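Local coordinates for fiber protein (Raptor siadenovirus a, PDB 5FJL) that forms the trimeric head at the end of the adenovirus fibre and probably attaches the virus to a receptor on the host cell, at residues Thr46-Val51 / Gly88-Ser93; Ile52-Thr57 / Gly106-Asn111; Ala113-Leu118 / Thr165-Leu170; Ile120-Asp125 / Tyr160-Thr165; Glu130-Gln135 / Val148-Ser153. All coordinates share one frame; numbering follows the deposited sequence.

Contact 1: Thr46-Val51 / Gly88-Ser93; sequences TKSGGV and GADFKS
Asp-90 OD1 is gripped by two donors of Ser-48. The hydroxyl OG donates to OD1 at 2.6 Å, on the syn side and 16° out of the carboxylate plane. The backbone N of Ser-48 also donates to Asp-90 OD1, at 3.0 Å. Ser-48 has its OG between the backbone N and the carbonyl carbon (chi1 66°), which lets one residue hold the oxygen with both groups. Thr-46 OG1 lies nearby and accepts a bond from Gly-50 N. Water 1 links that hydroxyl to Asp-90 OD2, and OD2 also takes a bond from Lys-87 N. Both carboxylate oxygens are therefore engaged. The segment 46-51 is the connection of a beta hairpin, with a type I turn from Thr-46 to Gly-49 joining strands 38-45 and 51-59. The segment 88-93 follows strand 78-87 and starts with a short 3-10 turn. Lys-47 runs alongside this second loop and bends at chi3 (-73°). Its NZ donates to Phe-91 O at 2.9 Å, coming from above the carbonyl plane. Water 3 joins Lys-47 NZ to Ala-89 O, and water 2 joins Lys-47 N to Asp-90 O.

Contact 2: Ile52-Thr57 / Gly106-Asn111; sequences INFRKT and GAVQLN
The segment 52-57 is extended strand, while 106-111 is an irregular loop that passes beside it with no backbone pairing. The nearest CA atoms, of Lys-56 and Leu-110, are 9.5 Å apart, so no backbone bond joins the segments, and side chains and waters span the gap. Strand 51-59 lies between strands 38-45 and 62-67 in the antiparallel sheet of the fibre head. The loop leads from strand 99-103 towards strand 115-122 and lies over one side of strand 51-59. Phe-54, Lys-56, Val-108 and Leu-110 all point into the contact. With CG between the backbone N and the carbonyl carbon (chi1 64°), Phe-54 lays its ring where two loop side chains meet it differently. Leu-110 CD2 sits over one face, 4.5 Å from Phe-54 CG. Val-108 CG2 comes to the edge, near the ring plane, and lies 4.1 Å from Phe-54 CZ. Phe-44 of the adjoining strand also meets the ring, with the two planes at about 35°. The Lys-56 chain and Leu-110 run past one another, antiparallel. The methyl CD1 of Leu-110 is 4.1 Å from Lys-56 NZ. The ammonium group is bound through water to the loop backbone. Water 5 accepts from Lys-56 NZ at 2.7 Å and donates to Gln-109 O at 2.7 Å.

Contact 3: Ala113-Leu118 / Thr165-Leu170; sequences APSTAL and TVHPFL
Strands 115-122 and 160-171 pair antiparallel here in the core of the fibre head, and the pairing is interrupted at His-167 and Pro-168. Leu-118 and Thr-165 form a hydrogen-bonded pair, with Leu-118 N donating to Thr-165 O at 2.9 Å. Ala-117 and Val-166 form the next, non-hydrogen-bonded pair. Their CA atoms are only 4.1 Å apart, and Ala-117 CB packs on Val-166 CB at 3.8 Å. His-167 N then donates to Thr-116 O at 3.0 Å. Beyond it, the side chain of Ser-115 takes over. Its OG lies anti to the carbonyl carbon (chi1 -75°) and donates to Pro-168 O at 2.8 Å. The donor stands 51° out of the carbonyl plane, so no lone pair is met directly. Water 6 donates to Ser-115 OG and weakly to Ala-113 O, and accepts from Leu-170 N, so it links the two backbones. At the far end Ala-113 N donates to Leu-170 O at 2.8 Å, nearly straight at 169°. The Phe-169 ring lies beside Ser-115, with CD1 3.9 Å from Ser-115 OG, and the edge of the ring is near Ala-113 O. His-167 is turned towards the neighbouring subunits. Its ND1 donates to Pro-114 O of the third subunit, and its ring meets His-167 of both other subunits. Within the chain, strand 127-138 pairs with the other edge of strand 115-122, and strand 62-67 pairs with 160-171 near Phe-169.

Contact 4: Ile120-Asp125 / Tyr160-Thr165; sequences IFITTD and YMHIVT
Strands 120-122 and 160-165 run antiparallel, with their axes 4.7 Å apart at the closest and their directions 164° apart. Ile-120 with His-162 and Ile-122 with Tyr-160 are hydrogen-bonded pairs, each joined by two backbone bonds. The straightest of the four is His-162 N to Ile-120 O, 2.8 Å and 173°. The pair between them, Phe-121 with Met-161, is non-hydrogen-bonded and sends its side chains to the buried face. The Met-161 chain runs alongside the Phe-121 ring in the same direction. Met-161 has CG anti to the backbone N (chi1 178°), which carries the thioether along the ring. Met-161 CG comes to 3.5 Å from Phe-121 CE2. The sulfur SD is 4.4 Å from the centroid of the Phe-121 ring and oblique to it, a Met-aromatic contact. Phe-121 also makes a cation-pi contact with Arg-150. The other face carries Ile-120, Ile-122, Tyr-160 and His-162. There Ile-122 crosses His-162 at a slant, with CG1 3.9 Å from His-162 NE2. His-162 ND1 is bound to Thr-85 OG1, which would help to fix the rotation of the ring. Further along, Ile-120 CD1 meets Val-164 CG2 at 3.6 Å. Val-164 follows Tyr-160 and His-162 on this face by regular alternation, and Thr-165 is then brought to the same side. Val-164 and Thr-165 both stand opposite Leu-118, and this is a classic beta bulge, an extra residue within the antiparallel pairing of 115-122 and 160-171.

Contact 5: Glu130-Gln135 / Val148-Ser153; sequences ELCMMQ and VLRSES
Glu-130 has CG between the backbone N and the carbonyl carbon (chi1 50°), and Arg-150 bends at chi3 (55°), so that carboxylate and guanidinium meet. The side chains cross at about a right angle, yet the two charged planes are only 25° apart. Arg-150 grips the carboxylate side-on with two nitrogens. Its NH2 donates at 3.0 Å, nearly straight, to the syn lone pair of Glu-130 OE1. Its NE donates to Glu-130 OE2 at 2.8 Å, more bent and tilted out of both planes. The strands behind this salt bridge belong to the hairpin 127-138 and 144-149. Met-133 and Leu-149 are a hydrogen-bonded pair, in which Leu-149 N donates to Met-133 O at 2.8 Å. Met-134 and Val-148 follow as a non-hydrogen-bonded pair, and Met-134 CE reaches Val-148 CG2 at 4.2 Å. Cys-132, in one of its two conformers, lies between the apolar and charged parts, with CB 4.0 Å from Val-148 CG1. Beyond Leu-149 the backbones are bridged by water 7, which donates to Glu-130 OE2 and Leu-131 O and accepts from Ser-151 N. Arg-150 NH1 has a further acceptor in Lys-97 O, and NH1 and NH2 both bond weakly to Glu-152 O. The buried guanidinium is thus held by a carboxylate and two backbone carbonyls, which would probably keep both members of the pair charged.

Overall arrangement
Contacts 3 and 4 lie on the same two strands, 115-122 and 160-171, and share Thr-165. Leu-118 O and Val-164 N, 2.9 Å apart, join them. Contact 5 adds the hairpin 127-138 and 144-149, and its centre is 11 Å from that of contact 3 and 12 Å from that of contact 4. Phe-121 links contacts 4 and 5, with Phe-121 CZ 3.6 Å from Arg-150 CD. Contact 1 reaches this core where Phe-91 CZ packs on Met-161 CB at 4.0 Å. Contacts 2 and 3 adjoin in the sequence, their centres about 14 Å apart. Contacts 2 and 4 are about 23 Å apart between centres. Contacts 3 and 5 both reach the second subunit.

Contact 1: Thr46-Val51 / Gly88-Ser93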
# COMPACT_ATOMS: atom_id res chain seq x y z
N THR A 46 -17.90 -8.26 15.50
CA THR A 46 -17.38 -7.10 16.22
C THR A 46 -18.17 -6.89 17.53
O THR A 46 -19.23 -7.52 17.74
CB THR A 46 -17.53 -5.82 15.39
OG1 THR A 46 -18.92 -5.58 15.20
CG2 THR A 46 -16.87 -5.92 14.01
N LYS A 47 -17.69 -6.00 18.38
CA LYS A 47 -18.35 -5.75 19.69
C LYS A 47 -19.76 -5.28 19.53
O LYS A 47 -20.60 -5.64 20.37
CB LYS A 47 -17.58 -4.77 20.54
CG LYS A 47 -16.30 -5.37 21.06
CD LYS A 47 -15.68 -4.56 22.20
CE LYS A 47 -15.06 -3.29 21.73
NZ LYS A 47 -14.77 -2.36 22.88
N SER A 48 -20.08 -4.53 18.49
CA SER A 48 -21.43 -4.00 18.29
C SER A 48 -22.33 -5.02 17.58
O SER A 48 -23.49 -4.70 17.29
CB SER A 48 -21.41 -2.69 17.50
OG SER A 48 -20.97 -2.90 16.17
N GLY A 49 -21.80 -6.20 17.28
CA GLY A 49 -22.57 -7.23 16.58
C GLY A 49 -22.49 -7.24 15.08
O GLY A 49 -23.28 -7.96 14.38
N GLY A 50 -21.55 -6.52 14.49
CA GLY A 50 -21.33 -6.50 13.06
C GLY A 50 -20.63 -7.78 12.63
O GLY A 50 -19.86 -8.38 13.40
N VAL A 51 -20.90 -8.22 11.41
CA VAL A 51 -20.27 -9.40 10.84
C VAL A 51 -19.30 -8.96 9.74
O VAL A 51 -19.71 -8.23 8.83
CB VAL A 51 -21.31 -10.37 10.25
CG1 VAL A 51 -20.66 -11.58 9.58
CG2 VAL A 51 -22.29 -10.81 11.34
N GLY A 88 -17.69 3.48 16.43
CA GLY A 88 -16.79 3.74 17.56
C GLY A 88 -16.80 2.65 18.63
O GLY A 88 -15.76 2.31 19.21
N ALA A 89 -17.98 2.09 18.87
CA ALA A 89 -18.18 1.03 19.84
C ALA A 89 -17.43 -0.25 19.51
O ALA A 89 -17.29 -1.10 20.40
CB ALA A 89 -19.65 0.71 19.98
N ASP A 90 -16.95 -0.41 18.27
CA ASP A 90 -16.22 -1.59 17.89
C ASP A 90 -14.74 -1.55 18.31
O ASP A 90 -14.05 -2.55 18.24
CB ASP A 90 -16.28 -1.80 16.38
CG ASP A 90 -17.66 -2.12 15.88
OD1 ASP A 90 -18.39 -2.81 16.64
OD2 ASP A 90 -18.02 -1.74 14.74
N PHE A 91 -14.25 -0.36 18.70
CA PHE A 91 -12.85 -0.20 19.02
C PHE A 91 -12.61 -0.45 20.51
O PHE A 91 -13.53 -0.29 21.33
CB PHE A 91 -12.39 1.20 18.64
CG PHE A 91 -12.35 1.43 17.15
CD1 PHE A 91 -13.49 1.87 16.48
CD2 PHE A 91 -11.21 1.16 16.43
CE1 PHE A 91 -13.48 2.07 15.12
CE2 PHE A 91 -11.18 1.35 15.05
CZ PHE A 91 -12.32 1.79 14.40
N LYS A 92 -11.39 -0.82 20.86
CA LYS A 92 -11.03 -0.96 22.29
C LYS A 92 -11.23 0.38 22.98
O LYS A 92 -11.82 0.46 24.09
CB LYS A 92 -9.62 -1.48 22.45
CG LYS A 92 -9.23 -1.67 23.91
CD LYS A 92 -7.91 -2.41 24.00
CE LYS A 92 -7.41 -2.49 25.44
NZ LYS A 92 -8.06 -3.64 26.11
N SER A 93 -10.75 1.44 22.35
CA SER A 93 -10.97 2.78 22.74
C SER A 93 -11.47 3.56 21.52
O SER A 93 -10.89 3.44 20.46
CB SER A 93 -9.61 3.35 23.24
OG SER A 93 -9.61 4.76 23.20
O HOH W 1 -19.45 -3.52 13.41
O HOH W 2 -15.15 -5.05 17.73
O HOH W 3 -17.70 -1.11 23.03

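Contact 2: Ile52-Thr57 / Gly106-Asn111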
# COMPACT_ATOMS: atom_id res chain seq x y z
N ILE A 52 -18.06 -9.42 9.84
CA ILE A 52 -17.00 -9.23 8.83
C ILE A 52 -16.81 -10.58 8.17
O ILE A 52 -16.34 -11.50 8.80
CB ILE A 52 -15.63 -8.83 9.46
CG1 ILE A 52 -15.67 -7.49 10.20
CG2 ILE A 52 -14.53 -8.79 8.39
CD1 ILE A 52 -14.43 -7.27 11.04
N ASN A 53 -17.10 -10.68 6.89
CA ASN A 53 -16.88 -11.93 6.16
C ASN A 53 -15.55 -11.85 5.47
O ASN A 53 -15.12 -10.76 5.02
CB ASN A 53 -17.98 -12.12 5.12
CG ASN A 53 -19.31 -12.38 5.76
OD1 ASN A 53 -19.48 -13.34 6.47
ND2 ASN A 53 -20.20 -11.40 5.67
N PHE A 54 -14.87 -12.98 5.36
CA PHE A 54 -13.64 -13.02 4.58
C PHE A 54 -13.51 -14.32 3.78
O PHE A 54 -14.15 -15.31 4.11
CB PHE A 54 -12.44 -12.80 5.49
CG PHE A 54 -12.23 -13.87 6.52
CD1 PHE A 54 -11.56 -15.05 6.22
CD2 PHE A 54 -12.72 -13.70 7.81
CE1 PHE A 54 -11.37 -16.05 7.19
CE2 PHE A 54 -12.51 -14.68 8.78
CZ PHE A 54 -11.86 -15.85 8.46
N ARG A 55 -12.70 -14.28 2.73
CA ARG A 55 -12.37 -15.46 1.94
C ARG A 55 -10.89 -15.56 1.80
O ARG A 55 -10.26 -14.57 1.37
CB ARG A 55 -12.99 -15.41 0.56
CG ARG A 55 -12.70 -16.65 -0.27
CD ARG A 55 -13.78 -16.87 -1.32
NE ARG A 55 -13.74 -18.23 -1.83
CZ ARG A 55 -14.81 -19.01 -2.05
NH1 ARG A 55 -16.06 -18.60 -1.79
NH2 ARG A 55 -14.61 -20.25 -2.52
N LYS A 56 -10.30 -16.69 2.17
CA LYS A 56 -8.86 -16.96 2.07
C LYS A 56 -8.62 -17.82 0.85
O LYS A 56 -9.36 -18.80 0.62
CB LYS A 56 -8.38 -17.70 3.30
CG LYS A 56 -8.58 -16.96 4.59
CD LYS A 56 -8.15 -17.76 5.79
CE LYS A 56 -6.65 -17.75 6.01
NZ LYS A 56 -6.33 -18.16 7.40
N THR A 57 -7.66 -17.43 0.03
CA THR A 57 -7.17 -18.21 -1.10
C THR A 57 -5.75 -18.65 -0.78
O THR A 57 -4.88 -17.81 -0.57
CB THR A 57 -7.20 -17.36 -2.39
OG1 THR A 57 -8.54 -16.94 -2.65
CG2 THR A 57 -6.67 -18.13 -3.59
N GLY A 106 -14.56 -15.10 16.63
CA GLY A 106 -14.89 -16.01 15.57
C GLY A 106 -14.22 -17.35 15.74
O GLY A 106 -13.53 -17.53 16.75
N ALA A 107 -14.42 -18.24 14.78
CA ALA A 107 -13.98 -19.63 14.95
C ALA A 107 -12.51 -19.81 14.75
O ALA A 107 -11.93 -20.75 15.33
CB ALA A 107 -14.72 -20.49 13.99
N VAL A 108 -11.89 -18.96 13.94
CA VAL A 108 -10.50 -19.20 13.55
C VAL A 108 -9.70 -17.91 13.61
O VAL A 108 -10.25 -16.83 13.51
CB VAL A 108 -10.39 -19.82 12.15
CG1 VAL A 108 -11.13 -21.17 12.10
CG2 VAL A 108 -10.87 -18.88 11.06
N GLN A 109 -8.39 -18.05 13.81
CA GLN A 109 -7.49 -16.93 13.79
C GLN A 109 -7.31 -16.44 12.38
O GLN A 109 -7.46 -17.19 11.43
CB GLN A 109 -6.10 -17.37 14.25
CG GLN A 109 -5.99 -17.72 15.70
CD GLN A 109 -4.55 -18.06 16.12
OE1 GLN A 109 -3.56 -17.70 15.46
NE2 GLN A 109 -4.44 -18.72 17.26
N LEU A 110 -6.97 -15.16 12.27
CA LEU A 110 -6.52 -14.60 11.00
C LEU A 110 -5.30 -13.74 11.30
O LEU A 110 -5.38 -12.81 12.07
CB LEU A 110 -7.63 -13.79 10.32
CG LEU A 110 -7.29 -13.13 8.99
CD1 LEU A 110 -6.77 -14.13 7.97
CD2 LEU A 110 -8.49 -12.39 8.43
N ASN A 111 -4.15 -14.10 10.73
CA ASN A 111 -2.90 -13.41 11.00
C ASN A 111 -2.34 -12.98 9.66
O ASN A 111 -2.14 -13.84 8.80
CB ASN A 111 -1.91 -14.37 11.64
CG ASN A 111 -2.39 -14.82 12.99
OD1 ASN A 111 -2.49 -14.02 13.89
ND2 ASN A 111 -2.77 -16.08 13.09
O HOH W 4 -4.12 -16.79 9.36
O HOH W 5 -8.48 -17.55 8.96

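Contact 3: Ala113-Leu118 / Thr165-Leu170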
# COMPACT_ATOMS: atom_id res chain seq x y z
N ALA A 113 0.08 -9.86 7.19
CA ALA A 113 0.92 -8.69 7.06
C ALA A 113 0.03 -7.45 6.92
O ALA A 113 -1.20 -7.58 6.71
CB ALA A 113 1.78 -8.88 5.81
N PRO A 114 0.57 -6.25 7.03
CA PRO A 114 -0.25 -5.05 6.89
C PRO A 114 -0.58 -4.76 5.45
O PRO A 114 0.25 -5.01 4.57
CB PRO A 114 0.63 -3.92 7.44
CG PRO A 114 1.95 -4.36 7.05
CD PRO A 114 1.97 -5.86 7.33
N SER A 115 -1.76 -4.20 5.23
CA SER A 115 -2.18 -3.72 3.89
C SER A 115 -2.71 -2.31 3.99
O SER A 115 -3.21 -1.86 5.01
CB SER A 115 -3.28 -4.59 3.26
OG SER A 115 -2.70 -5.77 2.80
N THR A 116 -2.55 -1.56 2.91
CA THR A 116 -2.97 -0.20 2.83
C THR A 116 -4.47 -0.11 2.55
O THR A 116 -4.98 -0.81 1.67
CB THR A 116 -2.25 0.56 1.71
OG1 THR A 116 -0.82 0.31 1.84
CG2 THR A 116 -2.51 2.03 1.78
N ALA A 117 -5.13 0.81 3.26
CA ALA A 117 -6.56 1.06 3.05
C ALA A 117 -6.83 2.52 2.92
O ALA A 117 -6.12 3.32 3.50
CB ALA A 117 -7.37 0.57 4.23
N LEU A 118 -7.88 2.87 2.18
CA LEU A 118 -8.48 4.19 2.20
C LEU A 118 -9.65 4.14 3.17
O LEU A 118 -10.59 3.37 2.94
CB LEU A 118 -9.00 4.59 0.81
CG LEU A 118 -9.84 5.87 0.83
CD1 LEU A 118 -9.01 7.04 1.31
CD2 LEU A 118 -10.43 6.13 -0.53
N THR A 165 -11.68 1.10 0.45
CA THR A 165 -11.01 0.04 -0.31
C THR A 165 -9.71 -0.31 0.43
O THR A 165 -9.18 0.48 1.19
CB THR A 165 -10.87 0.44 -1.79
OG1 THR A 165 -10.73 -0.74 -2.62
CG2 THR A 165 -9.78 1.40 -1.89
N VAL A 166 -9.30 -1.58 0.28
CA VAL A 166 -8.09 -2.07 0.96
C VAL A 166 -7.41 -3.09 0.05
O VAL A 166 -8.03 -3.89 -0.64
CB VAL A 166 -8.41 -2.62 2.38
CG1 VAL A 166 -9.47 -3.69 2.35
CG2 VAL A 166 -7.17 -3.10 3.09
N HIS A 167 -6.09 -3.03 0.03
CA HIS A 167 -5.31 -4.01 -0.73
C HIS A 167 -5.48 -5.39 -0.06
O HIS A 167 -5.58 -5.47 1.17
CB HIS A 167 -3.83 -3.61 -0.76
CG HIS A 167 -2.99 -4.45 -1.68
ND1 HIS A 167 -3.01 -4.30 -3.05
CD2 HIS A 167 -2.18 -5.50 -1.44
CE1 HIS A 167 -2.22 -5.20 -3.61
NE2 HIS A 167 -1.69 -5.93 -2.64
N PRO A 168 -5.48 -6.48 -0.84
CA PRO A 168 -5.68 -7.78 -0.21
C PRO A 168 -4.65 -8.07 0.89
O PRO A 168 -3.52 -7.58 0.86
CB PRO A 168 -5.53 -8.75 -1.39
CG PRO A 168 -6.01 -7.96 -2.56
CD PRO A 168 -5.46 -6.58 -2.30
N PHE A 169 -5.04 -8.91 1.83
CA PHE A 169 -4.18 -9.26 2.95
C PHE A 169 -3.33 -10.49 2.67
O PHE A 169 -3.90 -11.52 2.28
CB PHE A 169 -5.00 -9.48 4.22
CG PHE A 169 -5.71 -8.27 4.71
CD1 PHE A 169 -5.06 -7.36 5.53
CD2 PHE A 169 -7.00 -7.98 4.31
CE1 PHE A 169 -5.69 -6.24 5.99
CE2 PHE A 169 -7.65 -6.82 4.73
CZ PHE A 169 -6.98 -5.93 5.59
N LEU A 170 -2.02 -10.40 2.85
CA LEU A 170 -1.11 -11.50 2.60
C LEU A 170 -0.70 -12.13 3.92
O LEU A 170 -0.47 -11.44 4.93
CB LEU A 170 0.14 -11.03 1.84
CG LEU A 170 0.06 -10.94 0.32
CD1 LEU A 170 -1.14 -10.23 -0.21
CD2 LEU A 170 1.37 -10.34 -0.21
O HOH W 6 -1.25 -7.85 3.91

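Contact 4: Ile120-Asp125 / Tyr160-Thr165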
# COMPACT_ATOMS: atom_id res chain seq x y z
N ILE A 120 -12.40 6.41 5.89
CA ILE A 120 -13.06 7.66 6.23
C ILE A 120 -13.45 7.56 7.69
O ILE A 120 -14.13 6.62 8.09
CB ILE A 120 -14.29 7.94 5.36
CG1 ILE A 120 -13.89 8.08 3.87
CG2 ILE A 120 -15.01 9.19 5.82
CD1 ILE A 120 -15.05 7.96 2.93
N PHE A 121 -12.97 8.50 8.50
CA PHE A 121 -13.32 8.58 9.92
C PHE A 121 -14.28 9.72 10.11
O PHE A 121 -13.99 10.85 9.73
CB PHE A 121 -12.07 8.79 10.81
CG PHE A 121 -11.10 7.64 10.73
CD1 PHE A 121 -10.08 7.62 9.78
CD2 PHE A 121 -11.19 6.56 11.61
CE1 PHE A 121 -9.21 6.55 9.69
CE2 PHE A 121 -10.29 5.50 11.52
CZ PHE A 121 -9.33 5.49 10.54
N ILE A 122 -15.43 9.40 10.69
CA ILE A 122 -16.46 10.39 11.02
C ILE A 122 -16.42 10.64 12.51
O ILE A 122 -16.56 9.71 13.31
CB ILE A 122 -17.87 9.88 10.64
CG1 ILE A 122 -17.92 9.40 9.19
CG2 ILE A 122 -18.91 10.93 10.96
CD1 ILE A 122 -17.67 10.43 8.17
N THR A 123 -16.20 11.90 12.89
CA THR A 123 -16.32 12.34 14.27
C THR A 123 -17.54 13.27 14.35
O THR A 123 -18.15 13.60 13.32
CB THR A 123 -15.06 13.04 14.78
OG1 THR A 123 -14.90 14.26 14.09
CG2 THR A 123 -13.80 12.14 14.58
N THR A 124 -17.89 13.72 15.55
CA THR A 124 -19.01 14.67 15.64
C THR A 124 -18.77 15.90 14.78
O THR A 124 -19.69 16.38 14.08
CB THR A 124 -19.22 15.08 17.11
OG1 THR A 124 -19.56 13.93 17.88
CG2 THR A 124 -20.32 16.13 17.21
N ASP A 125 -17.54 16.43 14.78
CA ASP A 125 -17.26 17.67 14.09
C ASP A 125 -16.61 17.55 12.76
O ASP A 125 -16.58 18.53 12.01
CB ASP A 125 -16.37 18.56 14.97
CG ASP A 125 -17.10 19.10 16.20
OD1 ASP A 125 -18.35 19.03 16.33
OD2 ASP A 125 -16.39 19.66 17.07
N TYR A 160 -17.79 6.71 13.32
CA TYR A 160 -17.68 5.64 12.35
C TYR A 160 -16.31 5.62 11.72
O TYR A 160 -15.71 6.68 11.55
CB TYR A 160 -18.74 5.74 11.22
CG TYR A 160 -20.13 5.66 11.78
CD1 TYR A 160 -20.72 4.42 11.99
CD2 TYR A 160 -20.80 6.79 12.14
CE1 TYR A 160 -21.98 4.33 12.56
CE2 TYR A 160 -22.06 6.73 12.71
CZ TYR A 160 -22.64 5.49 12.91
OH TYR A 160 -23.91 5.40 13.50
N MET A 161 -15.88 4.41 11.34
CA MET A 161 -14.79 4.25 10.37
C MET A 161 -15.32 3.50 9.20
O MET A 161 -15.76 2.36 9.38
CB MET A 161 -13.61 3.49 10.97
CG MET A 161 -12.46 3.27 9.98
SD MET A 161 -11.09 2.24 10.57
CE MET A 161 -11.82 0.64 10.48
N HIS A 162 -15.21 4.08 8.02
CA HIS A 162 -15.60 3.41 6.79
C HIS A 162 -14.35 2.97 6.04
O HIS A 162 -13.54 3.83 5.71
CB HIS A 162 -16.43 4.33 5.90
CG HIS A 162 -17.65 4.90 6.56
ND1 HIS A 162 -18.72 4.11 6.92
CD2 HIS A 162 -17.97 6.16 6.92
CE1 HIS A 162 -19.66 4.88 7.45
NE2 HIS A 162 -19.23 6.11 7.48
N ILE A 163 -14.22 1.69 5.77
CA ILE A 163 -13.16 1.21 4.86
C ILE A 163 -13.72 1.28 3.44
O ILE A 163 -14.66 0.56 3.11
CB ILE A 163 -12.72 -0.24 5.18
CG1 ILE A 163 -12.30 -0.38 6.66
CG2 ILE A 163 -11.66 -0.70 4.19
CD1 ILE A 163 -11.83 -1.76 7.04
N VAL A 164 -13.15 2.14 2.63
CA VAL A 164 -13.59 2.34 1.26
C VAL A 164 -12.98 1.28 0.34
O VAL A 164 -13.68 0.63 -0.42
CB VAL A 164 -13.23 3.74 0.77
CG1 VAL A 164 -13.62 3.89 -0.71
CG2 VAL A 164 -13.90 4.80 1.64
N THR A 165 -11.68 1.10 0.45
CA THR A 165 -11.01 0.04 -0.31
C THR A 165 -9.71 -0.31 0.43
O THR A 165 -9.18 0.48 1.19
CB THR A 165 -10.87 0.44 -1.79
OG1 THR A 165 -10.73 -0.74 -2.62
CG2 THR A 165 -9.78 1.40 -1.89

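Contact 5: Glu130-Gln135 / Val148-Ser153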
# COMPACT_ATOMS: atom_id res chain seq x y z
N GLU A 130 -8.39 9.35 4.63
CA GLU A 130 -6.94 9.10 4.73
C GLU A 130 -6.55 7.71 4.37
O GLU A 130 -7.31 6.77 4.51
CB GLU A 130 -6.40 9.40 6.10
CG GLU A 130 -7.15 8.78 7.21
CD GLU A 130 -6.73 9.31 8.62
OE1 GLU A 130 -7.04 10.42 9.07
OE2 GLU A 130 -6.11 8.51 9.28
N LEU A 131 -5.30 7.56 3.91
CA LEU A 131 -4.70 6.24 3.76
C LEU A 131 -4.17 5.82 5.12
O LEU A 131 -3.57 6.61 5.85
CB LEU A 131 -3.60 6.16 2.65
CG LEU A 131 -4.10 5.99 1.19
CD1 LEU A 131 -4.80 7.25 0.70
CD2 LEU A 131 -2.97 5.61 0.25
N CYS A 132 -4.38 4.55 5.41
CA CYS A 132 -3.99 3.92 6.69
C CYS A 132 -3.41 2.57 6.39
O CYS A 132 -3.57 2.08 5.26
CB CYS A 132 -5.20 3.68 7.61
SG CYS A 132 -6.13 5.15 8.06
N MET A 133 -2.77 1.93 7.34
CA MET A 133 -2.42 0.51 7.20
C MET A 133 -3.22 -0.28 8.19
O MET A 133 -3.51 0.19 9.31
CB MET A 133 -0.96 0.26 7.36
CG MET A 133 -0.13 0.98 6.26
SD MET A 133 1.48 0.27 5.97
CE MET A 133 0.98 -1.05 4.84
N MET A 134 -3.62 -1.46 7.80
CA MET A 134 -4.32 -2.36 8.72
C MET A 134 -3.80 -3.74 8.65
O MET A 134 -3.25 -4.18 7.64
CB MET A 134 -5.77 -2.25 8.58
CG MET A 134 -6.31 -2.52 7.27
SD MET A 134 -8.12 -2.27 7.19
CE MET A 134 -8.45 -0.59 7.59
N GLN A 135 -3.94 -4.46 9.76
CA GLN A 135 -3.33 -5.77 9.88
C GLN A 135 -4.14 -6.62 10.85
O GLN A 135 -4.54 -6.12 11.88
CB GLN A 135 -1.91 -5.58 10.46
CG GLN A 135 -1.08 -6.80 10.56
CD GLN A 135 0.38 -6.46 10.81
OE1 GLN A 135 0.75 -5.30 11.04
NE2 GLN A 135 1.20 -7.45 10.65
N VAL A 148 -5.46 -0.91 13.19
CA VAL A 148 -5.40 0.15 12.18
C VAL A 148 -4.36 1.14 12.64
O VAL A 148 -4.42 1.63 13.78
CB VAL A 148 -6.74 0.86 12.01
CG1 VAL A 148 -6.70 1.91 10.90
CG2 VAL A 148 -7.86 -0.14 11.74
N LEU A 149 -3.40 1.45 11.76
CA LEU A 149 -2.36 2.43 12.06
C LEU A 149 -2.55 3.65 11.21
O LEU A 149 -2.76 3.56 10.01
CB LEU A 149 -0.98 1.88 11.81
CG LEU A 149 -0.60 0.60 12.55
CD1 LEU A 149 0.86 0.27 12.23
CD2 LEU A 149 -0.74 0.77 14.04
N ARG A 150 -2.51 4.83 11.82
CA ARG A 150 -2.76 6.10 11.18
C ARG A 150 -1.58 7.03 11.36
O ARG A 150 -0.70 6.78 12.21
CB ARG A 150 -4.00 6.76 11.78
CG ARG A 150 -5.29 5.95 11.68
CD ARG A 150 -6.44 6.61 12.41
NE ARG A 150 -6.62 7.96 11.94
CZ ARG A 150 -6.34 9.06 12.62
NH1 ARG A 150 -5.90 9.01 13.87
NH2 ARG A 150 -6.48 10.26 12.04
N SER A 151 -1.57 8.11 10.59
CA SER A 151 -0.50 9.12 10.67
C SER A 151 -0.66 10.09 11.83
O SER A 151 0.34 10.49 12.47
CB SER A 151 -0.44 9.95 9.40
OG SER A 151 0.51 10.99 9.56
N GLU A 152 -1.90 10.51 12.10
CA GLU A 152 -2.14 11.66 13.01
C GLU A 152 -3.25 11.48 14.02
O GLU A 152 -4.44 11.45 13.64
CB GLU A 152 -2.43 12.90 12.18
CG GLU A 152 -2.21 14.19 12.97
CD GLU A 152 -2.76 15.42 12.27
OE1 GLU A 152 -2.66 15.50 11.01
OE2 GLU A 152 -3.31 16.29 12.98
N SER A 153 -2.90 11.43 15.30
CA SER A 153 -3.89 11.35 16.38
C SER A 153 -4.72 12.64 16.49
O SER A 153 -4.23 13.73 16.18
CB SER A 153 -3.25 11.03 17.72
OG SER A 153 -2.48 12.12 18.15
O HOH W 7 -3.58 7.72 8.46
O HOH W 8 -3.89 10.62 10.00